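Local coordinates for protein dihydrofolate reductase (Moritella profunda, PDB 3IA4) that reduces 7,8-dihydrofolate to tetrahydrofolate with NADPH as the hydride donor, a step probably needed for glycine, purine and DNA precursor synthesis, at residues A7-N12 and T125-Y130; P40-R45 and L93-G98; Y113-E118 and Y153-L158. One frame throughout, in Å; residues are numbered along the deposited sequence.

Interaction 1: A7-N12 and T125-Y130. With NDP (NADPH dihydro-nicotinamide-adenine-dinucleotide phosphate), chain E.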
loop_
_atom_site.group_PDB
_atom_site.type_symbol
_atom_site.label_atom_id
_atom_site.label_comp_id
_atom_site.label_asym_id
_atom_site.label_seq_id
_atom_site.Cartn_x
_atom_site.Cartn_y
_atom_site.Cartn_z
ATOM N N ALA A 7 0.496 2.674 2.553
ATOM C CA ALA A 7 -0.809 3.198 2.129
ATOM C C ALA A 7 -0.855 4.692 2.283
ATOM O O ALA A 7 -0.121 5.237 3.124
ATOM C CB ALA A 7 -1.915 2.599 3.079
ATOM N N ALA A 8 -1.745 5.344 1.525
ATOM C CA ALA A 8 -1.968 6.786 1.704
ATOM C C ALA A 8 -3.419 6.961 2.232
ATOM O O ALA A 8 -4.374 6.493 1.609
ATOM C CB ALA A 8 -1.831 7.510 0.369
ATOM N N LEU A 9 -3.526 7.601 3.387
ATOM C CA LEU A 9 -4.843 7.755 4.086
ATOM C C LEU A 9 -5.275 9.206 4.108
ATOM O O LEU A 9 -4.557 10.058 4.634
ATOM C CB LEU A 9 -4.763 7.343 5.538
ATOM C CG LEU A 9 -4.743 5.825 5.925
ATOM C CD1 LEU A 9 -3.637 5.063 5.145
ATOM C CD2 LEU A 9 -4.556 5.750 7.486
ATOM N N ALA A 10 -6.473 9.477 3.622
ATOM C CA ALA A 10 -7.079 10.776 3.941
ATOM C C ALA A 10 -7.698 10.694 5.354
ATOM O O ALA A 10 -7.537 9.687 6.076
ATOM C CB ALA A 10 -8.101 11.115 2.895
ATOM N N ASN A 11 -8.437 11.732 5.762
ATOM C CA ASN A 11 -9.016 11.716 7.107
ATOM C C ASN A 11 -9.939 10.500 7.273
ATOM O O ASN A 11 -10.539 10.041 6.298
ATOM C CB ASN A 11 -9.811 13.002 7.342
ATOM C CG ASN A 11 -8.900 14.232 7.472
ATOM O OD1 ASN A 11 -7.714 14.105 7.745
ATOM N ND2 ASN A 11 -9.478 15.431 7.331
ATOM N N ASN A 12 -10.052 10.029 8.525
ATOM C CA ASN A 12 -10.929 8.919 8.894
ATOM C C ASN A 12 -10.475 7.635 8.139
ATOM O O ASN A 12 -11.295 6.734 7.950
ATOM C CB ASN A 12 -12.391 9.259 8.550
ATOM C CG ASN A 12 -12.831 10.578 9.140
ATOM O OD1 ASN A 12 -12.593 10.815 10.309
ATOM N ND2 ASN A 12 -13.356 11.497 8.285
ATOM N N THR A 125 -13.672 2.483 0.770
ATOM C CA THR A 125 -12.654 1.564 1.305
ATOM C C THR A 125 -11.815 2.335 2.322
ATOM O O THR A 125 -11.514 3.531 2.143
ATOM C CB THR A 125 -11.712 0.989 0.227
ATOM O OG1 THR A 125 -11.367 2.007 -0.668
ATOM C CG2 THR A 125 -12.489 -0.070 -0.592
ATOM N N TRP A 126 -11.508 1.679 3.432
ATOM C CA TRP A 126 -10.801 2.332 4.521
ATOM C C TRP A 126 -9.628 1.489 4.934
ATOM O O TRP A 126 -9.695 0.243 4.943
ATOM C CB TRP A 126 -11.740 2.468 5.774
ATOM C CG TRP A 126 -12.817 3.457 5.539
ATOM C CD1 TRP A 126 -12.816 4.755 5.946
ATOM C CD2 TRP A 126 -14.064 3.236 4.864
ATOM N NE1 TRP A 126 -13.965 5.394 5.491
ATOM C CE2 TRP A 126 -14.748 4.479 4.832
ATOM C CE3 TRP A 126 -14.657 2.110 4.236
ATOM C CZ2 TRP A 126 -15.991 4.644 4.186
ATOM C CZ3 TRP A 126 -15.914 2.282 3.580
ATOM C CH2 TRP A 126 -16.557 3.547 3.577
ATOM N N PHE A 127 -8.568 2.133 5.355
ATOM C CA PHE A 127 -7.413 1.390 5.995
ATOM C C PHE A 127 -7.883 0.775 7.321
ATOM O O PHE A 127 -8.777 1.296 8.011
ATOM C CB PHE A 127 -6.279 2.420 6.297
ATOM C CG PHE A 127 -4.946 1.767 6.527
ATOM C CD1 PHE A 127 -4.398 1.668 7.818
ATOM C CD2 PHE A 127 -4.279 1.190 5.440
ATOM C CE1 PHE A 127 -3.139 1.000 8.017
ATOM C CE2 PHE A 127 -3.058 0.543 5.617
ATOM C CZ PHE A 127 -2.491 0.400 6.905
ATOM N N PRO A 128 -7.277 -0.334 7.757
ATOM C CA PRO A 128 -7.683 -0.906 9.041
ATOM C C PRO A 128 -7.369 0.013 10.257
ATOM O O PRO A 128 -6.594 0.943 10.156
ATOM C CB PRO A 128 -6.764 -2.162 9.148
ATOM C CG PRO A 128 -6.016 -2.275 7.922
ATOM C CD PRO A 128 -6.373 -1.213 6.979
ATOM N N ASP A 129 -8.007 -0.233 11.401
ATOM C CA ASP A 129 -7.746 0.558 12.603
ATOM C C ASP A 129 -6.396 0.123 13.261
ATOM O O ASP A 129 -6.337 -0.670 14.221
ATOM C CB ASP A 129 -8.913 0.319 13.589
ATOM C CG ASP A 129 -8.771 1.103 14.845
ATOM O OD1 ASP A 129 -8.008 2.079 14.801
ATOM O OD2 ASP A 129 -9.351 0.708 15.904
ATOM N N TYR A 130 -5.298 0.548 12.654
ATOM C CA TYR A 130 -3.992 0.155 13.146
ATOM C C TYR A 130 -3.734 0.668 14.561
ATOM O O TYR A 130 -2.897 0.119 15.304
ATOM C CB TYR A 130 -2.899 0.654 12.164
ATOM C CG TYR A 130 -2.784 2.154 12.077
ATOM C CD1 TYR A 130 -3.654 2.907 11.232
ATOM C CD2 TYR A 130 -1.844 2.853 12.843
ATOM C CE1 TYR A 130 -3.572 4.292 11.154
ATOM C CE2 TYR A 130 -1.760 4.261 12.763
ATOM C CZ TYR A 130 -2.613 4.954 11.918
ATOM O OH TYR A 130 -2.517 6.306 11.878
HETATM P PA NDP E . -8.073 -5.404 -3.068
HETATM O O1A NDP E . -7.652 -5.755 -1.665
HETATM O O2A NDP E . -7.188 -4.598 -3.968
HETATM O O5B NDP E . -8.511 -6.727 -3.924
HETATM C C5B NDP E . -9.374 -7.698 -3.295
HETATM C C4B NDP E . -9.391 -8.897 -4.235
HETATM O O4B NDP E . -8.181 -9.625 -3.984
HETATM C C3B NDP E . -10.471 -9.923 -3.808
HETATM O O3B NDP E . -11.733 -9.560 -4.357
HETATM C C2B NDP E . -9.919 -11.249 -4.303
HETATM O O2B NDP E . -9.882 -11.298 -5.733
HETATM C C1B NDP E . -8.467 -11.053 -3.915
HETATM N N9A NDP E . -8.131 -11.578 -2.575
HETATM C C8A NDP E . -8.274 -10.916 -1.416
HETATM N N7A NDP E . -7.784 -11.635 -0.385
HETATM C C5A NDP E . -7.294 -12.791 -0.913
HETATM C C6A NDP E . -6.600 -13.989 -0.419
HETATM N N6A NDP E . -6.336 -14.193 0.913
HETATM N N1A NDP E . -6.261 -14.916 -1.379
HETATM C C2A NDP E . -6.466 -14.790 -2.686
HETATM N N3A NDP E . -7.088 -13.726 -3.187
HETATM C C4A NDP E . -7.505 -12.721 -2.347
HETATM O O3 NDP E . -9.536 -4.713 -3.065
HETATM P PN NDP E . -10.292 -3.568 -2.224
HETATM O O1N NDP E . -10.335 -3.975 -0.798
HETATM O O2N NDP E . -11.561 -3.261 -2.932
HETATM O O5D NDP E . -9.282 -2.347 -2.274
HETATM C C5D NDP E . -9.185 -1.596 -3.476
HETATM C C4D NDP E . -9.378 -0.116 -3.167
HETATM O O4D NDP E . -8.214 0.393 -2.415
HETATM C C3D NDP E . -9.482 0.778 -4.412
HETATM O O3D NDP E . -10.413 1.842 -4.139
HETATM C C2D NDP E . -8.089 1.393 -4.548
HETATM O O2D NDP E . -8.065 2.663 -5.247
HETATM C C1D NDP E . -7.735 1.569 -3.097
HETATM N N1N NDP E . -6.308 1.619 -2.797
HETATM C C2N NDP E . -5.855 2.670 -2.111
HETATM C C3N NDP E . -4.545 2.706 -1.706
HETATM C C7N NDP E . -4.072 3.910 -0.952
HETATM O O7N NDP E . -2.959 3.878 -0.469
HETATM N N7N NDP E . -4.873 4.949 -0.699
HETATM C C4N NDP E . -3.514 1.629 -2.007
HETATM C C5N NDP E . -4.178 0.533 -2.692
HETATM C C6N NDP E . -5.491 0.584 -3.093
HETATM P P2B NDP E . -10.606 -12.507 -6.540
HETATM O O1X NDP E . -10.044 -12.361 -7.886
HETATM O O2X NDP E . -10.270 -13.722 -5.744
HETATM O O3X NDP E . -12.079 -12.244 -6.388
#
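Phe127 lays its side chain across Leu9 and Ala7, where the first strand of the dihydrofolate reductase sheet, 2-9, runs out beside the nicotinamide end of NADPH. The segment 125-130 leaves the short strand 125-126 and passes over this strand end at a steep angle, so the two meet through side chains, with no hydrogen bond between them. With CG anti to the backbone N (chi1 -162°), the Phe127 ring reaches inward past Leu9, and its CE2 comes 3.5 Å from Ala7 CB. A methyl suits that place, small enough for the ring to come so close; Ala7 also touches methotrexate. Leu9 covers the other end of the phenylalanine: its CG lies 3.8 Å from Phe127 CB, and its CD1 leans obliquely on the ring near CG. The second methyl branch, CD2, turns to Tyr130 and stops 4.1 Å from CE1 of that ring, again at a slant. The forked leucine thus serves two aromatic neighbours at once. Pro128 CD sits over one face of the Phe127 ring, while Ile15 and Tyr102 add to the apolar cluster.

Farther out the chemistry changes. Trp126 presents the CD1 edge of its indole to the backbone oxygen of Asn12, which lies near the ring plane; this is an edge contact between two solvent-exposed residues.

Ala8 points its methyl to the opposite side from Ala7 and Leu9, as alternation along a strand requires, and its backbone serves the cofactor. The carboxamide of NADPH is gripped twice by this one residue, which would fix its rotation: N7N of NADPH donates to Ala8 O over 2.8 Å, and Ala8 N donates to O7N of NADPH at 2.8 Å in an almost straight bond of 172°.

Interaction 2: P40-R45 and L93-G98. With NDP (NADPH dihydro-nicotinamide-adenine-dinucleotide phosphate), chain E.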
loop_
_atom_site.group_PDB
_atom_site.type_symbol
_atom_site.label_atom_id
_atom_site.label_comp_id
_atom_site.label_asym_id
_atom_site.label_seq_id
_atom_site.Cartn_x
_atom_site.Cartn_y
_atom_site.Cartn_z
ATOM N N PRO A 40 9.688 -6.576 -3.480
ATOM C CA PRO A 40 8.482 -7.220 -3.990
ATOM C C PRO A 40 7.293 -6.451 -3.467
ATOM O O PRO A 40 7.360 -5.975 -2.312
ATOM C CB PRO A 40 8.479 -8.602 -3.305
ATOM C CG PRO A 40 9.877 -8.769 -2.770
ATOM C CD PRO A 40 10.371 -7.404 -2.471
ATOM N N ILE A 41 6.273 -6.305 -4.284
ATOM C CA ILE A 41 5.025 -5.645 -3.866
ATOM C C ILE A 41 3.882 -6.652 -4.004
ATOM O O ILE A 41 3.768 -7.342 -5.017
ATOM C CB ILE A 41 4.774 -4.351 -4.692
ATOM C CG1 ILE A 41 4.670 -4.600 -6.210
ATOM C CG2 ILE A 41 5.817 -3.287 -4.305
ATOM C CD1 ILE A 41 4.305 -3.286 -6.970
ATOM N N VAL A 42 3.059 -6.759 -2.957
ATOM C CA VAL A 42 1.975 -7.699 -2.922
ATOM C C VAL A 42 0.665 -6.896 -2.879
ATOM O O VAL A 42 0.560 -5.945 -2.107
ATOM C CB VAL A 42 2.064 -8.533 -1.628
ATOM C CG1 VAL A 42 0.898 -9.432 -1.569
ATOM C CG2 VAL A 42 3.381 -9.357 -1.651
ATOM N N MET A 43 -0.282 -7.250 -3.727
ATOM C CA MET A 43 -1.548 -6.472 -3.843
ATOM C C MET A 43 -2.721 -7.393 -4.135
ATOM O O MET A 43 -2.568 -8.504 -4.716
ATOM C CB MET A 43 -1.402 -5.446 -4.948
ATOM C CG MET A 43 -1.465 -6.001 -6.334
ATOM S SD MET A 43 -0.716 -4.901 -7.603
ATOM C CE MET A 43 1.060 -5.214 -7.306
ATOM N N GLY A 44 -3.916 -6.911 -3.790
ATOM C CA GLY A 44 -5.144 -7.635 -4.187
ATOM C C GLY A 44 -5.442 -7.370 -5.639
ATOM O O GLY A 44 -4.945 -6.415 -6.260
ATOM N N ARG A 45 -6.304 -8.208 -6.189
ATOM C CA ARG A 45 -6.686 -8.054 -7.574
ATOM C C ARG A 45 -7.307 -6.699 -7.952
ATOM O O ARG A 45 -6.979 -6.167 -9.009
ATOM C CB ARG A 45 -7.628 -9.199 -7.930
ATOM C CG ARG A 45 -8.034 -9.110 -9.378
ATOM C CD ARG A 45 -9.275 -9.947 -9.522
ATOM N NE ARG A 45 -9.841 -9.927 -10.867
ATOM C CZ ARG A 45 -10.532 -10.955 -11.374
ATOM N NH1 ARG A 45 -10.688 -12.085 -10.651
ATOM N NH2 ARG A 45 -11.028 -10.866 -12.617
ATOM N N LEU A 93 9.182 -7.145 2.355
ATOM C CA LEU A 93 8.065 -7.358 1.445
ATOM C C LEU A 93 7.143 -6.134 1.647
ATOM O O LEU A 93 6.959 -5.720 2.800
ATOM C CB LEU A 93 7.402 -8.648 1.920
ATOM C CG LEU A 93 6.092 -9.228 1.500
ATOM C CD1 LEU A 93 4.990 -8.214 1.827
ATOM C CD2 LEU A 93 6.243 -9.484 0.052
ATOM N N MET A 94 6.586 -5.538 0.578
ATOM C CA MET A 94 5.676 -4.366 0.745
ATOM C C MET A 94 4.261 -4.730 0.322
ATOM O O MET A 94 4.038 -5.019 -0.845
ATOM C CB MET A 94 6.123 -3.156 -0.105
ATOM C CG MET A 94 7.551 -2.687 0.080
ATOM S SD MET A 94 7.824 -1.858 1.679
ATOM C CE MET A 94 6.939 -0.342 1.380
ATOM N N ILE A 95 3.306 -4.711 1.269
ATOM C CA ILE A 95 1.880 -4.887 0.941
ATOM C C ILE A 95 1.318 -3.535 0.528
ATOM O O ILE A 95 1.422 -2.565 1.314
ATOM C CB ILE A 95 1.144 -5.422 2.167
ATOM C CG1 ILE A 95 1.667 -6.848 2.590
ATOM C CG2 ILE A 95 -0.369 -5.384 1.925
ATOM C CD1 ILE A 95 1.184 -7.979 1.731
ATOM N N ILE A 96 0.787 -3.436 -0.683
ATOM C CA ILE A 96 0.473 -2.104 -1.235
ATOM C C ILE A 96 -1.019 -1.897 -1.365
ATOM O O ILE A 96 -1.476 -0.923 -1.974
ATOM C CB ILE A 96 1.136 -1.801 -2.594
ATOM C CG1 ILE A 96 0.631 -2.731 -3.735
ATOM C CG2 ILE A 96 2.660 -1.955 -2.437
ATOM C CD1 ILE A 96 0.807 -2.110 -5.085
ATOM N N GLY A 97 -1.786 -2.850 -0.853
ATOM C CA GLY A 97 -3.244 -2.685 -0.799
ATOM C C GLY A 97 -3.990 -3.831 -1.476
ATOM O O GLY A 97 -3.365 -4.728 -2.021
ATOM N N GLY A 98 -5.325 -3.824 -1.469
ATOM C CA GLY A 98 -6.139 -2.701 -0.997
ATOM C C GLY A 98 -6.669 -3.052 0.383
ATOM O O GLY A 98 -6.004 -3.729 1.159
HETATM P PA NDP E . -8.073 -5.404 -3.068
HETATM O O1A NDP E . -7.652 -5.755 -1.665
HETATM O O2A NDP E . -7.188 -4.598 -3.968
HETATM O O5B NDP E . -8.511 -6.727 -3.924
HETATM C C5B NDP E . -9.374 -7.698 -3.295
HETATM C C4B NDP E . -9.391 -8.897 -4.235
HETATM O O4B NDP E . -8.181 -9.625 -3.984
HETATM C C3B NDP E . -10.471 -9.923 -3.808
HETATM O O3B NDP E . -11.733 -9.560 -4.357
HETATM C C2B NDP E . -9.919 -11.249 -4.303
HETATM O O2B NDP E . -9.882 -11.298 -5.733
HETATM C C1B NDP E . -8.467 -11.053 -3.915
HETATM N N9A NDP E . -8.131 -11.578 -2.575
HETATM C C8A NDP E . -8.274 -10.916 -1.416
HETATM N N7A NDP E . -7.784 -11.635 -0.385
HETATM C C5A NDP E . -7.294 -12.791 -0.913
HETATM C C6A NDP E . -6.600 -13.989 -0.419
HETATM N N6A NDP E . -6.336 -14.193 0.913
HETATM N N1A NDP E . -6.261 -14.916 -1.379
HETATM C C2A NDP E . -6.466 -14.790 -2.686
HETATM N N3A NDP E . -7.088 -13.726 -3.187
HETATM C C4A NDP E . -7.505 -12.721 -2.347
HETATM O O3 NDP E . -9.536 -4.713 -3.065
HETATM P PN NDP E . -10.292 -3.568 -2.224
HETATM O O1N NDP E . -10.335 -3.975 -0.798
HETATM O O2N NDP E . -11.561 -3.261 -2.932
HETATM O O5D NDP E . -9.282 -2.347 -2.274
HETATM C C5D NDP E . -9.185 -1.596 -3.476
HETATM C C4D NDP E . -9.378 -0.116 -3.167
HETATM O O4D NDP E . -8.214 0.393 -2.415
HETATM C C3D NDP E . -9.482 0.778 -4.412
HETATM O O3D NDP E . -10.413 1.842 -4.139
HETATM C C2D NDP E . -8.089 1.393 -4.548
HETATM O O2D NDP E . -8.065 2.663 -5.247
HETATM C C1D NDP E . -7.735 1.569 -3.097
HETATM N N1N NDP E . -6.308 1.619 -2.797
HETATM C C2N NDP E . -5.855 2.670 -2.111
HETATM C C3N NDP E . -4.545 2.706 -1.706
HETATM C C7N NDP E . -4.072 3.910 -0.952
HETATM O O7N NDP E . -2.959 3.878 -0.469
HETATM N N7N NDP E . -4.873 4.949 -0.699
HETATM C C4N NDP E . -3.514 1.629 -2.007
HETATM C C5N NDP E . -4.178 0.533 -2.692
HETATM C C6N NDP E . -5.491 0.584 -3.093
HETATM P P2B NDP E . -10.606 -12.507 -6.540
HETATM O O1X NDP E . -10.044 -12.361 -7.886
HETATM O O2X NDP E . -10.270 -13.722 -5.744
HETATM O O3X NDP E . -12.079 -12.244 -6.388
#
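Val42 directs CG1 anti to its backbone N (chi1 176°), which leaves CG2 beside that N and turned to Leu93. There CG2 meets Leu93 CD2 at 3.3 Å, a tight carbon contact, the two side chains crossing at about a right angle. Ile95 bends its CD1 back to within 3.5 Å of Val42 CB. Among Ile41, Met43 and Ile96, the last two lie side by side, with Ile96 CG1 3.6 Å from Met43 CB. Apolar chains suit these buried positions: Val42 also packs on Ile61 and Leu63 of the next strand, and Ile95 on helix 99-105.

The backbones are neighbouring parallel strands in the central sheet of the dihydrofolate reductase fold, 41-44 beside 92-97. Val42 uses both its polar backbone atoms here: N donates to Met94 O, and O accepts from Ile96 N at 2.9 Å. Farther along, Gly44 N reaches a lone pair of Gly97 O, and a cis peptide joins Gly97 to Gly98.

NADPH occupies the space that side chains at Gly44, Gly97 and Gly98 would claim. Gly98 N donates to O1A of the cofactor over 3.0 Å. Arg45, extended from CG to NE, points NH1 at O1X of the 2'-phosphate, 2.9 Å away, in the guanidinium plane. Replacing Arg45 by an alanine is likely to leave that phosphate oxygen without this charged donor, and Glu49 without its salt-bridge mate at NE.

Interaction 3: Y113-E118 and Y153-L158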
loop_
_atom_site.group_PDB
_atom_site.type_symbol
_atom_site.label_atom_id
_atom_site.label_comp_id
_atom_site.label_asym_id
_atom_site.label_seq_id
_atom_site.Cartn_x
_atom_site.Cartn_y
_atom_site.Cartn_z
ATOM N N TYR A 113 4.106 2.060 6.352
ATOM C CA TYR A 113 4.587 3.271 5.716
ATOM C C TYR A 113 3.327 4.063 5.397
ATOM O O TYR A 113 2.634 3.785 4.421
ATOM C CB TYR A 113 5.281 2.939 4.379
ATOM C CG TYR A 113 6.636 2.235 4.485
ATOM C CD1 TYR A 113 7.728 2.778 3.817
ATOM C CD2 TYR A 113 6.799 1.020 5.154
ATOM C CE1 TYR A 113 8.935 2.151 3.819
ATOM C CE2 TYR A 113 8.072 0.375 5.182
ATOM C CZ TYR A 113 9.106 0.964 4.468
ATOM O OH TYR A 113 10.362 0.381 4.506
ATOM N N LEU A 114 2.983 5.029 6.237
ATOM C CA LEU A 114 1.740 5.757 6.047
ATOM C C LEU A 114 1.976 7.169 5.523
ATOM O O LEU A 114 2.721 7.953 6.092
ATOM C CB LEU A 114 0.982 5.880 7.385
ATOM C CG LEU A 114 0.630 4.525 8.061
ATOM C CD1 LEU A 114 -0.212 4.692 9.299
ATOM C CD2 LEU A 114 -0.119 3.611 7.057
ATOM N N THR A 115 1.240 7.515 4.505
ATOM C CA THR A 115 1.138 8.935 4.144
ATOM C C THR A 115 -0.215 9.413 4.663
ATOM O O THR A 115 -1.218 8.720 4.466
ATOM C CB THR A 115 1.128 9.004 2.638
ATOM O OG1 THR A 115 2.419 8.577 2.172
ATOM C CG2 THR A 115 0.867 10.459 2.144
ATOM N N HIS A 116 -0.234 10.514 5.419
ATOM C CA HIS A 116 -1.499 11.093 5.829
ATOM C C HIS A 116 -1.722 12.327 5.015
ATOM O O HIS A 116 -0.878 13.240 5.029
ATOM C CB HIS A 116 -1.403 11.468 7.306
ATOM C CG HIS A 116 -1.109 10.300 8.179
ATOM N ND1 HIS A 116 -2.109 9.476 8.664
ATOM C CD2 HIS A 116 0.055 9.832 8.684
ATOM C CE1 HIS A 116 -1.562 8.538 9.428
ATOM N NE2 HIS A 116 -0.254 8.724 9.443
ATOM N N ILE A 117 -2.874 12.358 4.321
ATOM C CA ILE A 117 -3.292 13.549 3.547
ATOM C C ILE A 117 -4.320 14.403 4.285
ATOM O O ILE A 117 -5.304 13.877 4.822
ATOM C CB ILE A 117 -3.902 13.056 2.210
ATOM C CG1 ILE A 117 -2.903 12.128 1.523
ATOM C CG2 ILE A 117 -4.339 14.272 1.331
ATOM C CD1 ILE A 117 -3.509 11.394 0.272
ATOM N N GLU A 118 -4.112 15.727 4.338
ATOM C CA GLU A 118 -5.048 16.570 5.062
ATOM C C GLU A 118 -6.245 16.867 4.180
ATOM O O GLU A 118 -6.314 17.935 3.531
ATOM C CB GLU A 118 -4.375 17.867 5.507
ATOM C CG GLU A 118 -3.267 17.641 6.506
ATOM C CD GLU A 118 -2.691 18.965 7.055
ATOM O OE1 GLU A 118 -3.380 20.024 6.952
ATOM O OE2 GLU A 118 -1.556 18.911 7.577
ATOM N N TYR A 153 0.407 16.933 2.891
ATOM C CA TYR A 153 0.507 15.503 3.293
ATOM C C TYR A 153 1.794 15.248 4.004
ATOM O O TYR A 153 2.680 16.116 4.025
ATOM C CB TYR A 153 0.257 14.548 2.115
ATOM C CG TYR A 153 1.301 14.638 1.000
ATOM C CD1 TYR A 153 1.234 15.636 0.040
ATOM C CD2 TYR A 153 2.346 13.733 0.950
ATOM C CE1 TYR A 153 2.230 15.721 -0.984
ATOM C CE2 TYR A 153 3.317 13.785 -0.071
ATOM C CZ TYR A 153 3.241 14.779 -1.021
ATOM O OH TYR A 153 4.219 14.827 -2.018
ATOM N N ARG A 154 1.892 14.100 4.665
ATOM C CA ARG A 154 3.117 13.853 5.419
ATOM C C ARG A 154 3.320 12.348 5.435
ATOM O O ARG A 154 2.380 11.569 5.261
ATOM C CB ARG A 154 3.064 14.427 6.853
ATOM C CG ARG A 154 2.097 13.672 7.705
ATOM C CD ARG A 154 1.884 14.375 9.069
ATOM N NE ARG A 154 0.830 13.678 9.826
ATOM C CZ ARG A 154 -0.471 13.941 9.706
ATOM N NH1 ARG A 154 -1.362 13.245 10.425
ATOM N NH2 ARG A 154 -0.905 14.883 8.841
ATOM N N PHE A 155 4.570 11.964 5.578
ATOM C CA PHE A 155 4.950 10.545 5.697
ATOM C C PHE A 155 5.320 10.150 7.118
ATOM O O PHE A 155 6.002 10.887 7.816
ATOM C CB PHE A 155 6.153 10.338 4.800
ATOM C CG PHE A 155 6.677 8.957 4.865
ATOM C CD1 PHE A 155 5.877 7.904 4.398
ATOM C CD2 PHE A 155 7.902 8.667 5.471
ATOM C CE1 PHE A 155 6.308 6.586 4.499
ATOM C CE2 PHE A 155 8.355 7.324 5.565
ATOM C CZ PHE A 155 7.550 6.299 5.091
ATOM N N SER A 156 4.880 8.964 7.558
ATOM C CA SER A 156 5.230 8.474 8.877
ATOM C C SER A 156 5.517 6.987 8.739
ATOM O O SER A 156 4.627 6.228 8.320
ATOM C CB SER A 156 4.018 8.716 9.809
ATOM O OG SER A 156 4.156 8.123 11.073
ATOM N N LEU A 157 6.728 6.563 9.104
ATOM C CA LEU A 157 7.040 5.167 9.100
ATOM C C LEU A 157 6.941 4.633 10.521
ATOM O O LEU A 157 7.662 5.076 11.431
ATOM C CB LEU A 157 8.398 4.959 8.399
ATOM C CG LEU A 157 9.005 3.566 8.345
ATOM C CD1 LEU A 157 8.068 2.487 8.132
ATOM C CD2 LEU A 157 10.141 3.531 7.279
ATOM N N LEU A 158 5.957 3.751 10.732
ATOM C CA LEU A 158 5.745 3.156 12.052
ATOM C C LEU A 158 6.268 1.734 12.143
ATOM O O LEU A 158 6.074 0.902 11.222
ATOM C CB LEU A 158 4.260 3.119 12.396
ATOM C CG LEU A 158 3.456 4.407 12.322
ATOM C CD1 LEU A 158 2.015 4.144 12.674
ATOM C CD2 LEU A 158 4.075 5.377 13.327
HETATM O O HOH W 1 1.375 7.506 11.593
HETATM O O HOH W 2 0.207 16.985 7.011
#
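His116 and Arg154 form the closest side-chain pairing on the more open face of this strand pair. The guanidinium of Arg154 lies over His116 CB, with CZ 3.6 Å from that carbon, and its plane is only 12° from that of the imidazole. CG of Arg154 stands between the backbone N and the carbonyl carbon (chi1 69°), and the chain then extends to NE, carrying the flat group across its neighbour. A long arginine can thus lie across the base of the histidine side chain while its NH2 reaches a water, 3.0 Å away, which donates to Glu118 OE2. The carboxylate is too far for a direct salt bridge, and the water spans the gap. A second water joins His116 NE2 to Ser156 OG, whose hydroxyl is also bonded to Glu137.

The opposite face is largely apolar. Leu157 sets CD1 over one face of the Tyr113 ring in a CH-pi contact, 3.8 Å from the centroid, and Phe155 CZ lies 3.7 Å from Tyr113 CD1. Beside them Thr115 CG2 packs obliquely on Tyr153, while its OG1 is hydrogen-bonded to Glu28; this small residue also touches methotrexate.

Beneath the side chains, antiparallel backbone bonds set the register. Leu114 pairs with Ser156 and His116 with Arg154, each hydrogen-bonded in both directions; Ser156 N donates to Leu114 O at 2.8 Å. Thr115 and Phe155 make a non-hydrogen-bonded pair between them.

In the dihydrofolate reductase sheet this is where parallel strands give way to antiparallel ones. Strand 111-117 bonds to strand 2-9 along its other edge, strand 153-160 passes on to 135-143, and helix 26-36 packs on the face of Tyr113, Thr115, Tyr153 and Phe155.

All three contacts reach the same sheet, but at different depths. Interaction 2 is buried and lies nearest the centre of the chain, with apolar side chains around parallel backbone bonds; interaction 3 is also largely buried, yet its antiparallel strands carry charged and water-linked groups on one face. Interaction 1 is only partly buried and has no hydrogen bond between its segments, resting mainly on side-chain packing. Strand 2-9 lies between the strands of the other two: Leu9 of interaction 1 probably bonds through its backbone to Thr115 and Ile117 of interaction 3, and Tyr130 packs on Leu114. Interactions 1 and 2 do not touch, but both touch NADPH: interaction 1 bonds its carboxamide, interaction 2 mainly its phosphates.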